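Local coordinates for protein 3,4-dihydroxy-2-butanone 4-phosphate synthase (Candida albicans, PDB 1TKS) that catalyses the conversion of D-ribulose 5-phosphate to formate and 3,4-dihydroxy-2-butanone 4-phosphate, a step of riboflavin biosynthesis, at residues B[21-26]-B[34-39]; B[56-61]-B[161-166]; B[143-148]-B[193-198]. One frame throughout, in Å; residues are numbered along the deposited sequence.

How the interactions relate
The three contacts illustrate how one sheet and the helices beside it bring substrate-site residues together. Interactions 1 and 2 are buried. The first is regular hairpin pairing; the second has one beta bridge and a G162-P61 bond, filled out by apolar packing and waters. They share a sheet, strand 34-38 pairing with strand 162-166 through L35 N to C165 O and M37 O to V163 N. Interaction 3 lies nearer the surface and carries no backbone bonds between its segments: a helix start rests on one isoleucine beyond strand 191-194, the neighbour of strand 21-24. Interactions 1 and 3 meet at H145, gripped by D34 and D25, whereas interactions 2 and 3 touch more lightly, where P61 packs on the backbone of T146.

Interaction 1: B[21-26]-B[34-39]; sequences LIVMDD and DLIMAA
V23 and I36 make the tightest side-chain contact of this beta hairpin, in which strands 21-24 and 34-38 run antiparallel within a mixed sheet. I36 CD1 reaches over to V23 CG2 at 3.5 Å, the two side chains meeting at a slant. With V23 CG1 anti to the backbone N (chi1 180°), its other methyl, CG2, is left to meet the isoleucine. L21 and D34 project from this same face. On the reverse face I22 and L35 lie side by side, pointing the same way, with I22 CG1 3.8 Å from L35 CD2; C181 and F184 of helix 178-188 pack against I22 there.

Two hydrogen-bonded pairs hold the backbones. L21 N gives to I36 O at 2.9 Å and I36 N returns a bond to L21 O, both somewhat bent. The bonds of the V23-D34 pair are nearly straight (166° for V23 N to D34 O, 2.8 Å long), but the return bond from D34 N to V23 O stretches to 3.2 Å.

Beyond V23 the strands part, and the partly exposed D25 and D26 make no contact with segment 34-39. The hairpin strand supplies D34 and the loop after its partner supplies D25; through OD2 and OD1 respectively, each bonds one nitrogen of H145. Two carboxylates thus meet one imidazole, probably fixing its orientation beside D34, which probably binds ribulose 5-phosphate.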
ATOM      1  N   LEU B  21      -5.340   9.088  15.745  1.00 10.08           N
ATOM      2  CA  LEU B  21      -4.361   9.791  16.551  1.00  8.93           C
ATOM      3  C   LEU B  21      -3.132   9.868  15.659  1.00  7.76           C
ATOM      4  O   LEU B  21      -2.831   8.923  14.930  1.00  8.06           O
ATOM      5  CB  LEU B  21      -4.016   9.029  17.834  1.00 11.26           C
ATOM      6  CG  LEU B  21      -5.030   9.089  18.974  1.00  9.24           C
ATOM      7  CD1 LEU B  21      -4.532   8.243  20.141  1.00 11.12           C
ATOM      8  CD2 LEU B  21      -5.228  10.531  19.419  1.00 11.51           C
ATOM      9  N   ILE B  22      -2.460  11.011  15.673  1.00  7.13           N
ATOM     10  CA  ILE B  22      -1.234  11.173  14.911  1.00  8.48           C
ATOM     11  C   ILE B  22      -0.182  10.787  15.938  1.00  9.47           C
ATOM     12  O   ILE B  22      -0.161  11.326  17.045  1.00  9.84           O
ATOM     13  CB  ILE B  22      -1.028  12.628  14.459  1.00  8.80           C
ATOM     14  CG1 ILE B  22      -2.116  13.007  13.456  1.00 10.46           C
ATOM     15  CG2 ILE B  22       0.356  12.791  13.829  1.00  9.65           C
ATOM     16  CD1 ILE B  22      -2.202  14.494  13.153  1.00 12.42           C
ATOM     17  N   VAL B  23       0.673   9.840  15.577  1.00 10.05           N
ATOM     18  CA  VAL B  23       1.690   9.355  16.496  1.00  9.45           C
ATOM     19  C   VAL B  23       3.119   9.570  15.999  1.00  8.07           C
ATOM     20  O   VAL B  23       3.463   9.152  14.897  1.00  9.11           O
ATOM     21  CB  VAL B  23       1.462   7.848  16.771  1.00  9.79           C
ATOM     22  CG1 VAL B  23       2.507   7.317  17.721  1.00 10.16           C
ATOM     23  CG2 VAL B  23       0.063   7.636  17.350  1.00 11.85           C
ATOM     24  N   MET B  24       3.937  10.231  16.820  1.00  7.95           N
ATOM     25  CA  MET B  24       5.347  10.494  16.509  1.00  8.46           C
ATOM     26  C   MET B  24       6.153   9.647  17.495  1.00  9.52           C
ATOM     27  O   MET B  24       5.607   9.175  18.495  1.00  8.54           O
ATOM     28  CB  MET B  24       5.718  11.958  16.762  1.00  8.03           C
ATOM     29  CG  MET B  24       4.660  12.976  16.496  1.00  9.24           C
ATOM     30  SD  MET B  24       4.116  12.973  14.762  1.00  8.96           S
ATOM     31  CE  MET B  24       5.390  13.878  14.001  1.00 12.70           C
ATOM     32  N   ASP B  25       7.436   9.440  17.215  1.00  9.68           N
ATOM     33  CA  ASP B  25       8.292   8.673  18.121  1.00 10.76           C
ATOM     34  C   ASP B  25       8.484   9.425  19.433  1.00 10.03           C
ATOM     35  O   ASP B  25       8.361   8.851  20.514  1.00 10.32           O
ATOM     36  CB  ASP B  25       9.666   8.427  17.500  1.00 11.13           C
ATOM     37  CG  ASP B  25       9.645   7.341  16.456  1.00 13.12           C
ATOM     38  OD1 ASP B  25       8.838   6.401  16.595  1.00 14.43           O
ATOM     39  OD2 ASP B  25      10.451   7.416  15.505  1.00 16.10           O
ATOM     40  N   ASP B  26       8.824  10.704  19.328  1.00  8.78           N
ATOM     41  CA  ASP B  26       9.010  11.544  20.503  1.00  8.33           C
ATOM     42  C   ASP B  26       8.724  12.994  20.132  1.00  8.70           C
ATOM     43  O   ASP B  26       7.972  13.248  19.193  1.00 10.57           O
ATOM     44  CB  ASP B  26      10.416  11.365  21.108  1.00  9.88           C
ATOM     45  CG  ASP B  26      11.547  11.602  20.114  1.00  9.94           C
ATOM     46  OD1 ASP B  26      12.641  11.055  20.365  1.00 10.25           O
ATOM     47  OD2 ASP B  26      11.365  12.323  19.116  1.00  8.78           O
ATOM     48  N   ASP B  34       2.516   9.141  11.862  1.00  9.37           N
ATOM     49  CA  ASP B  34       1.655   8.083  11.349  1.00  9.56           C
ATOM     50  C   ASP B  34       0.263   8.216  11.939  1.00  9.79           C
ATOM     51  O   ASP B  34       0.102   8.634  13.088  1.00 10.29           O
ATOM     52  CB  ASP B  34       2.194   6.694  11.722  1.00 11.26           C
ATOM     53  CG  ASP B  34       3.415   6.284  10.910  1.00 13.81           C
ATOM     54  OD1 ASP B  34       3.736   6.948   9.907  1.00 17.47           O
ATOM     55  OD2 ASP B  34       4.049   5.275  11.282  1.00 19.81           O
ATOM     56  N   LEU B  35      -0.743   7.870  11.144  1.00  7.91           N
ATOM     57  CA  LEU B  35      -2.119   7.893  11.621  1.00  8.30           C
ATOM     58  C   LEU B  35      -2.390   6.501  12.182  1.00  8.40           C
ATOM     59  O   LEU B  35      -2.047   5.499  11.553  1.00  9.10           O
ATOM     60  CB  LEU B  35      -3.084   8.177  10.471  1.00  9.03           C
ATOM     61  CG  LEU B  35      -3.211   9.648  10.084  1.00 10.50           C
ATOM     62  CD1 LEU B  35      -4.042   9.770   8.823  1.00 10.59           C
ATOM     63  CD2 LEU B  35      -3.850  10.419  11.235  1.00  9.09           C
ATOM     64  N   ILE B  36      -2.987   6.440  13.369  1.00  8.32           N
ATOM     65  CA  ILE B  36      -3.311   5.164  14.008  1.00  8.11           C
ATOM     66  C   ILE B  36      -4.693   5.215  14.653  1.00  8.02           C
ATOM     67  O   ILE B  36      -5.061   6.219  15.263  1.00  8.65           O
ATOM     68  CB  ILE B  36      -2.321   4.798  15.148  1.00  9.48           C
ATOM     69  CG1 ILE B  36      -0.874   4.891  14.657  1.00  9.56           C
ATOM     70  CG2 ILE B  36      -2.627   3.392  15.661  1.00  9.56           C
ATOM     71  CD1 ILE B  36       0.159   4.494  15.703  1.00 12.12           C
ATOM     72  N   MET B  37      -5.459   4.139  14.509  1.00 10.04           N
ATOM     73  CA  MET B  37      -6.773   4.051  15.142  1.00  8.59           C
ATOM     74  C   MET B  37      -7.112   2.599  15.419  1.00  8.60           C
ATOM     75  O   MET B  37      -6.440   1.694  14.926  1.00  8.60           O
ATOM     76  CB  MET B  37      -7.871   4.707  14.283  1.00  9.08           C
ATOM     77  CG  MET B  37      -8.322   3.949  13.026  1.00  9.38           C
ATOM     78  SD  MET B  37      -9.886   4.589  12.385  1.00  8.47           S
ATOM     79  CE  MET B  37     -11.066   3.866  13.502  1.00 10.46           C
ATOM     80  N   ALA B  38      -8.149   2.386  16.220  1.00  7.92           N
ATOM     81  CA  ALA B  38      -8.587   1.046  16.583  1.00  7.01           C
ATOM     82  C   ALA B  38      -9.025   0.260  15.352  1.00  6.97           C
ATOM     83  O   ALA B  38      -9.851   0.723  14.572  1.00  9.02           O
ATOM     84  CB  ALA B  38      -9.733   1.131  17.582  1.00  8.17           C
ATOM     85  N   ALA B  39      -8.471  -0.937  15.187  1.00  7.45           N
ATOM     86  CA  ALA B  39      -8.805  -1.773  14.040  1.00  7.65           C
ATOM     87  C   ALA B  39     -10.291  -2.108  13.969  1.00  8.78           C
ATOM     88  O   ALA B  39     -10.893  -2.082  12.890  1.00  9.78           O
ATOM     89  CB  ALA B  39      -7.979  -3.064  14.072  1.00  8.67           C
TER

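Interaction 2: B[56-61]-B[161-166]; sequences GYVCVP and AGVICE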
ATOM      1  N   GLY B  56      -0.627   4.633   1.752  1.00  7.75           N
ATOM      2  CA  GLY B  56      -1.509   3.599   1.244  1.00  7.59           C
ATOM      3  C   GLY B  56      -1.082   2.183   1.592  1.00  8.98           C
ATOM      4  O   GLY B  56      -1.838   1.240   1.373  1.00  9.38           O
ATOM      5  N   TYR B  57       0.131   2.028   2.117  1.00  8.74           N
ATOM      6  CA  TYR B  57       0.644   0.716   2.521  1.00  7.98           C
ATOM      7  C   TYR B  57       0.060   0.511   3.917  1.00  8.04           C
ATOM      8  O   TYR B  57       0.767   0.589   4.919  1.00  8.24           O
ATOM      9  CB  TYR B  57       2.181   0.754   2.576  1.00  9.22           C
ATOM     10  CG  TYR B  57       2.864  -0.575   2.326  1.00  9.12           C
ATOM     11  CD1 TYR B  57       2.708  -1.236   1.111  1.00 11.29           C
ATOM     12  CD2 TYR B  57       3.684  -1.159   3.292  1.00 10.33           C
ATOM     13  CE1 TYR B  57       3.351  -2.444   0.858  1.00 10.10           C
ATOM     14  CE2 TYR B  57       4.334  -2.373   3.048  1.00 10.71           C
ATOM     15  CZ  TYR B  57       4.163  -3.006   1.830  1.00 12.04           C
ATOM     16  OH  TYR B  57       4.802  -4.198   1.563  1.00 14.23           O
ATOM     17  N   VAL B  58      -1.244   0.252   3.968  1.00  7.08           N
ATOM     18  CA  VAL B  58      -1.961   0.104   5.232  1.00  8.41           C
ATOM     19  C   VAL B  58      -1.687  -1.195   5.976  1.00  7.70           C
ATOM     20  O   VAL B  58      -1.900  -2.291   5.451  1.00  8.27           O
ATOM     21  CB  VAL B  58      -3.485   0.269   5.008  1.00  8.03           C
ATOM     22  CG1 VAL B  58      -4.231   0.130   6.324  1.00  8.80           C
ATOM     23  CG2 VAL B  58      -3.767   1.644   4.400  1.00  9.15           C
ATOM     24  N   CYS B  59      -1.228  -1.047   7.215  1.00  7.34           N
ATOM     25  CA  CYS B  59      -0.883  -2.174   8.071  1.00  7.42           C
ATOM     26  C   CYS B  59      -1.807  -2.316   9.271  1.00  7.94           C
ATOM     27  O   CYS B  59      -2.387  -1.340   9.750  1.00  7.29           O
ATOM     28  CB  CYS B  59       0.566  -2.028   8.542  1.00  7.85           C
ATOM     29  SG  CYS B  59       1.780  -2.024   7.192  1.00  9.65           S
ATOM     30  N   VAL B  60      -1.933  -3.547   9.756  1.00  8.43           N
ATOM     31  CA  VAL B  60      -2.790  -3.823  10.892  1.00  8.13           C
ATOM     32  C   VAL B  60      -2.027  -4.517  12.016  1.00  8.14           C
ATOM     33  O   VAL B  60      -1.862  -5.736  12.016  1.00  6.29           O
ATOM     34  CB  VAL B  60      -4.004  -4.687  10.474  1.00  7.81           C
ATOM     35  CG1 VAL B  60      -4.837  -5.051  11.695  1.00  7.58           C
ATOM     36  CG2 VAL B  60      -4.862  -3.922   9.467  1.00  7.57           C
ATOM     37  N   PRO B  61      -1.518  -3.730  12.977  1.00  8.40           N
ATOM     38  CA  PRO B  61      -0.777  -4.291  14.110  1.00  8.83           C
ATOM     39  C   PRO B  61      -1.681  -5.210  14.930  1.00  8.86           C
ATOM     40  O   PRO B  61      -2.812  -4.848  15.255  1.00  9.95           O
ATOM     41  CB  PRO B  61      -0.366  -3.051  14.892  1.00  9.03           C
ATOM     42  CG  PRO B  61      -0.124  -2.060  13.814  1.00  9.61           C
ATOM     43  CD  PRO B  61      -1.321  -2.269  12.901  1.00  9.13           C
ATOM     44  N   ALA B 161      -5.677  -4.783  18.644  1.00 11.28           N
ATOM     45  CA  ALA B 161      -5.474  -4.633  17.212  1.00  9.05           C
ATOM     46  C   ALA B 161      -5.645  -3.181  16.799  1.00  7.88           C
ATOM     47  O   ALA B 161      -6.549  -2.494  17.270  1.00  9.85           O
ATOM     48  CB  ALA B 161      -6.477  -5.504  16.462  1.00  9.91           C
ATOM     49  N   GLY B 162      -4.766  -2.717  15.918  1.00  8.74           N
ATOM     50  CA  GLY B 162      -4.858  -1.349  15.438  1.00  8.26           C
ATOM     51  C   GLY B 162      -4.617  -1.314  13.941  1.00  7.98           C
ATOM     52  O   GLY B 162      -4.419  -2.352  13.312  1.00  8.63           O
ATOM     53  N   VAL B 163      -4.651  -0.122  13.357  1.00  7.90           N
ATOM     54  CA  VAL B 163      -4.405   0.028  11.925  1.00  7.06           C
ATOM     55  C   VAL B 163      -3.579   1.303  11.785  1.00  8.32           C
ATOM     56  O   VAL B 163      -3.861   2.302  12.450  1.00  7.24           O
ATOM     57  CB  VAL B 163      -5.738   0.105  11.122  1.00  7.26           C
ATOM     58  CG1 VAL B 163      -6.620   1.223  11.651  1.00  8.35           C
ATOM     59  CG2 VAL B 163      -5.448   0.305   9.640  1.00  7.96           C
ATOM     60  N   ILE B 164      -2.552   1.270  10.939  1.00  7.57           N
ATOM     61  CA  ILE B 164      -1.667   2.423  10.793  1.00  8.98           C
ATOM     62  C   ILE B 164      -1.170   2.661   9.369  1.00  8.64           C
ATOM     63  O   ILE B 164      -1.219   1.773   8.517  1.00  7.18           O
ATOM     64  CB  ILE B 164      -0.405   2.268  11.702  1.00 10.63           C
ATOM     65  CG1 ILE B 164       0.519   1.170  11.160  1.00 13.65           C
ATOM     66  CG2 ILE B 164      -0.819   1.896  13.123  1.00 14.02           C
ATOM     67  CD1 ILE B 164       1.854   1.055  11.913  1.00 17.89           C
ATOM     68  N   CYS B 165      -0.691   3.878   9.122  1.00  8.56           N
ATOM     69  CA  CYS B 165      -0.122   4.238   7.825  1.00  8.35           C
ATOM     70  C   CYS B 165       0.526   5.611   7.936  1.00  9.63           C
ATOM     71  O   CYS B 165       0.065   6.459   8.697  1.00  8.19           O
ATOM     72  CB  CYS B 165      -1.186   4.227   6.727  1.00  8.74           C
ATOM     73  SG  CYS B 165      -0.452   3.900   5.080  1.00  9.77           S
ATOM     74  N   GLU B 166       1.589   5.814   7.162  1.00  8.62           N
ATOM     75  CA  GLU B 166       2.372   7.053   7.168  1.00  9.16           C
ATOM     76  C   GLU B 166       1.733   8.251   6.476  1.00  9.30           C
ATOM     77  O   GLU B 166       1.316   8.156   5.324  1.00  9.06           O
ATOM     78  CB  GLU B 166       3.737   6.817   6.508  1.00 10.35           C
ATOM     79  CG  GLU B 166       4.539   5.637   7.031  1.00 11.92           C
ATOM     80  CD  GLU B 166       4.156   4.315   6.385  1.00 13.27           C
ATOM     81  OE1 GLU B 166       4.882   3.324   6.601  1.00 14.73           O
ATOM     82  OE2 GLU B 166       3.137   4.262   5.666  1.00  9.20           O
TER
HETATM   83  O   HOH W   1       3.382   1.081   5.790  1.00 18.39           O
HETATM   84  O   HOH W   2       1.577   1.523   7.653  1.00 48.14           O
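C59 and I164 form the one true beta bridge here, an antiparallel hydrogen-bonded pair that joins strand 59-63, itself part of a parallel two-stranded sheet with 129-134, to strand 162-166 of the mixed sheet.

The backbone bonds come first. C59 N gives to I164 O at 3.1 Å, almost straight at 169°, and I164 N gives to C59 O in return. Further along, G162 N donates to P61 O at 3.0 Å. P61 has no N-H to offer G162 O, and the carbonyl instead faces carbon: V60 CA makes a CH...O contact with it.

Apolar contacts fall on both sides of this pairing. V58 CG1 meets V163 CG2 at 3.5 Å, the two valines slanting across each other. On the other side P61 CG lies 4.1 Å from I164 CG2. I164 carries CG1 between its backbone N and carbonyl carbon (chi1 71°); CG1 lies by C59 CB, while CG2 and the tip CD1 both reach P61 CG. V58 and V163 share L50 of helix 44-52 as a neighbour.

Water takes over where the strands diverge. Y57 is the centre of an inverse gamma turn. Water 2 lies within bonding distance of Y57 O and I164 O, water 1 of Y57 O and E166 OE1; each has more acceptors near it than protons to give. The other carboxylate oxygen, E166 OE2, bonds to S55. C165 points toward segment 56-61, its SG wedged 3.4 Å from G56 N and 3.5 Å from Y57 O.

Interaction 3: B[143-148]-B[193-198]; sequences RGHTEA and ININQL
I195 directs its side chain at the start of helix 145-155, and nearly everything in this contact gathers round that one residue. Its CG1 stands anti to the carbonyl carbon (chi1 -63°) and the chain then runs on extended, carrying CD1 to the first turn of the helix. There the methyl meets H145 CD2 at 3.4 Å, R143 O at 3.6 Å and A148 CB at 4.1 Å. The second branch, CG2, packs on R143 CB, so both branches touch the arginine while the CG1-CD1 branch alone goes on to H145 and A148.

H145 is turned in the same sense, its CG lying beside the backbone N (chi1 -66°), and this brings the ring across the isoleucine at about a right angle.

R143 also places CG on the backbone N side. Beyond CB the chain is extended from CG to NE and leads to N196, with NH2 2.7 Å from N196 OD1. The oxygen approaches at the guanidinium edge, with the two planar groups turned 63° apart, but the angle is too poor for a hydrogen bond. R143 is exposed and N196 partly so, so this end faces solvent.

G144 occupies the N-cap position of one helix and N194 that of the other, accepting from Q197 N through OD1.

Residues 142-146 probably bind ribulose 5-phosphate and H145 probably a magnesium ion. The isoleucine methyl meets the ring at its carbon CD2 while D34 and D25 occupy the two nitrogens, a division of apolar and polar partners that probably limits rotation of the imidazole.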
ATOM      1  N   ARG B 143       9.821  -0.061  21.171  1.00 14.85           N
ATOM      2  CA  ARG B 143       9.113   1.191  20.918  1.00 15.00           C
ATOM      3  C   ARG B 143       8.710   1.413  19.465  1.00 14.30           C
ATOM      4  O   ARG B 143       8.859   2.513  18.934  1.00 16.33           O
ATOM      5  CB  ARG B 143       9.944   2.380  21.402  1.00 14.56           C
ATOM      6  CG  ARG B 143      10.163   2.404  22.901  1.00 15.68           C
ATOM      7  CD  ARG B 143      10.539   3.794  23.367  1.00 18.03           C
ATOM      8  NE  ARG B 143      10.920   3.822  24.773  1.00 19.51           N
ATOM      9  CZ  ARG B 143      11.064   4.938  25.477  1.00 20.26           C
ATOM     10  NH1 ARG B 143      11.420   4.881  26.751  1.00 20.04           N
ATOM     11  NH2 ARG B 143      10.839   6.112  24.904  1.00 19.78           N
ATOM     12  N   GLY B 144       8.186   0.374  18.825  1.00 15.03           N
ATOM     13  CA  GLY B 144       7.769   0.507  17.441  1.00 13.36           C
ATOM     14  C   GLY B 144       6.346   1.009  17.318  1.00 12.71           C
ATOM     15  O   GLY B 144       5.575   0.949  18.278  1.00 12.02           O
ATOM     16  N   HIS B 145       5.980   1.512  16.144  1.00 11.75           N
ATOM     17  CA  HIS B 145       4.619   1.999  15.967  1.00 10.59           C
ATOM     18  C   HIS B 145       3.642   0.830  15.994  1.00 11.10           C
ATOM     19  O   HIS B 145       2.459   1.005  16.283  1.00 11.07           O
ATOM     20  CB  HIS B 145       4.492   2.785  14.662  1.00 12.63           C
ATOM     21  CG  HIS B 145       5.281   4.060  14.652  1.00 15.30           C
ATOM     22  ND1 HIS B 145       5.089   5.045  13.712  1.00 17.72           N
ATOM     23  CD2 HIS B 145       6.258   4.506  15.476  1.00 17.16           C
ATOM     24  CE1 HIS B 145       5.915   6.050  13.957  1.00 18.89           C
ATOM     25  NE2 HIS B 145       6.634   5.748  15.019  1.00 18.26           N
ATOM     26  N   THR B 146       4.144  -0.367  15.700  1.00  9.63           N
ATOM     27  CA  THR B 146       3.315  -1.565  15.724  1.00 10.17           C
ATOM     28  C   THR B 146       2.903  -1.799  17.169  1.00  9.79           C
ATOM     29  O   THR B 146       1.720  -1.975  17.470  1.00  8.80           O
ATOM     30  CB  THR B 146       4.087  -2.795  15.214  1.00  9.86           C
ATOM     31  OG1 THR B 146       4.410  -2.609  13.834  1.00 11.33           O
ATOM     32  CG2 THR B 146       3.249  -4.058  15.363  1.00 10.89           C
ATOM     33  N   GLU B 147       3.888  -1.796  18.063  1.00  9.94           N
ATOM     34  CA  GLU B 147       3.613  -1.984  19.480  1.00  9.97           C
ATOM     35  C   GLU B 147       2.740  -0.846  19.999  1.00  9.66           C
ATOM     36  O   GLU B 147       1.862  -1.065  20.832  1.00  8.36           O
ATOM     37  CB  GLU B 147       4.916  -2.029  20.284  1.00  9.66           C
ATOM     38  CG  GLU B 147       5.715  -3.329  20.174  1.00 11.04           C
ATOM     39  CD  GLU B 147       6.284  -3.562  18.779  1.00 10.74           C
ATOM     40  OE1 GLU B 147       6.740  -2.580  18.153  1.00 10.91           O
ATOM     41  OE2 GLU B 147       6.297  -4.724  18.328  1.00 10.19           O
ATOM     42  N   ALA B 148       2.972   0.367  19.507  1.00  8.90           N
ATOM     43  CA  ALA B 148       2.185   1.507  19.954  1.00  9.14           C
ATOM     44  C   ALA B 148       0.704   1.323  19.639  1.00  8.06           C
ATOM     45  O   ALA B 148      -0.156   1.587  20.486  1.00  7.19           O
ATOM     46  CB  ALA B 148       2.701   2.785  19.313  1.00  8.88           C
ATOM     47  N   ILE B 193       0.124  12.611  19.635  1.00  9.16           N
ATOM     48  CA  ILE B 193       0.849  12.107  20.801  1.00  8.62           C
ATOM     49  C   ILE B 193       2.182  11.544  20.319  1.00  8.69           C
ATOM     50  O   ILE B 193       2.429  11.467  19.116  1.00  8.61           O
ATOM     51  CB  ILE B 193       0.095  10.947  21.517  1.00  8.16           C
ATOM     52  CG1 ILE B 193      -0.154   9.794  20.539  1.00  8.73           C
ATOM     53  CG2 ILE B 193      -1.225  11.442  22.092  1.00  7.51           C
ATOM     54  CD1 ILE B 193      -0.533   8.487  21.215  1.00 11.68           C
ATOM     55  N   ASN B 194       3.052  11.172  21.249  1.00  8.19           N
ATOM     56  CA  ASN B 194       4.310  10.556  20.862  1.00  8.70           C
ATOM     57  C   ASN B 194       4.551   9.342  21.753  1.00  9.66           C
ATOM     58  O   ASN B 194       4.016   9.259  22.862  1.00  8.75           O
ATOM     59  CB  ASN B 194       5.478  11.568  20.878  1.00 10.19           C
ATOM     60  CG  ASN B 194       5.807  12.098  22.260  1.00  9.85           C
ATOM     61  OD1 ASN B 194       6.431  11.413  23.068  1.00 10.89           O
ATOM     62  ND2 ASN B 194       5.400  13.335  22.532  1.00  9.38           N
ATOM     63  N   ILE B 195       5.320   8.384  21.247  1.00  9.70           N
ATOM     64  CA  ILE B 195       5.586   7.147  21.975  1.00 11.09           C
ATOM     65  C   ILE B 195       6.305   7.342  23.294  1.00 12.25           C
ATOM     66  O   ILE B 195       6.006   6.659  24.268  1.00 11.38           O
ATOM     67  CB  ILE B 195       6.372   6.157  21.098  1.00 10.77           C
ATOM     68  CG1 ILE B 195       5.517   5.774  19.888  1.00 11.60           C
ATOM     69  CG2 ILE B 195       6.755   4.922  21.909  1.00 11.58           C
ATOM     70  CD1 ILE B 195       6.226   4.902  18.869  1.00 10.97           C
ATOM     71  N   ASN B 196       7.262   8.262  23.327  1.00 13.20           N
ATOM     72  CA  ASN B 196       7.989   8.531  24.557  1.00 13.91           C
ATOM     73  C   ASN B 196       6.981   8.941  25.621  1.00 14.18           C
ATOM     74  O   ASN B 196       7.037   8.502  26.770  1.00 12.65           O
ATOM     75  CB  ASN B 196       8.992   9.660  24.340  1.00 18.56           C
ATOM     76  CG  ASN B 196      10.417   9.172  24.343  1.00 23.68           C
ATOM     77  OD1 ASN B 196      10.836   8.430  23.455  1.00 27.06           O
ATOM     78  ND2 ASN B 196      11.174   9.579  25.352  1.00 27.75           N
ATOM     79  N   GLN B 197       6.053   9.794  25.210  1.00 13.60           N
ATOM     80  CA  GLN B 197       5.004  10.297  26.081  1.00 14.53           C
ATOM     81  C   GLN B 197       4.142   9.139  26.584  1.00 13.28           C
ATOM     82  O   GLN B 197       3.746   9.102  27.749  1.00 15.36           O
ATOM     83  CB  GLN B 197       4.152  11.294  25.293  1.00 14.56           C
ATOM     84  CG  GLN B 197       3.127  12.043  26.103  1.00 12.62           C
ATOM     85  CD  GLN B 197       2.077  12.706  25.228  1.00 11.58           C
ATOM     86  OE1 GLN B 197       1.269  13.499  25.709  1.00 13.38           O
ATOM     87  NE2 GLN B 197       2.076  12.374  23.939  1.00  8.21           N
ATOM     88  N   LEU B 198       3.866   8.185  25.698  1.00 11.93           N
ATOM     89  CA  LEU B 198       3.047   7.028  26.041  1.00 11.92           C
ATOM     90  C   LEU B 198       3.784   6.056  26.967  1.00 12.33           C
ATOM     91  O   LEU B 198       3.189   5.495  27.888  1.00 11.78           O
ATOM     92  CB  LEU B 198       2.605   6.318  24.760  1.00 13.69           C
ATOM     93  CG  LEU B 198       1.580   5.193  24.904  1.00 16.21           C
ATOM     94  CD1 LEU B 198       0.352   5.709  25.648  1.00 15.86           C
ATOM     95  CD2 LEU B 198       1.193   4.676  23.522  1.00 16.08           C
TER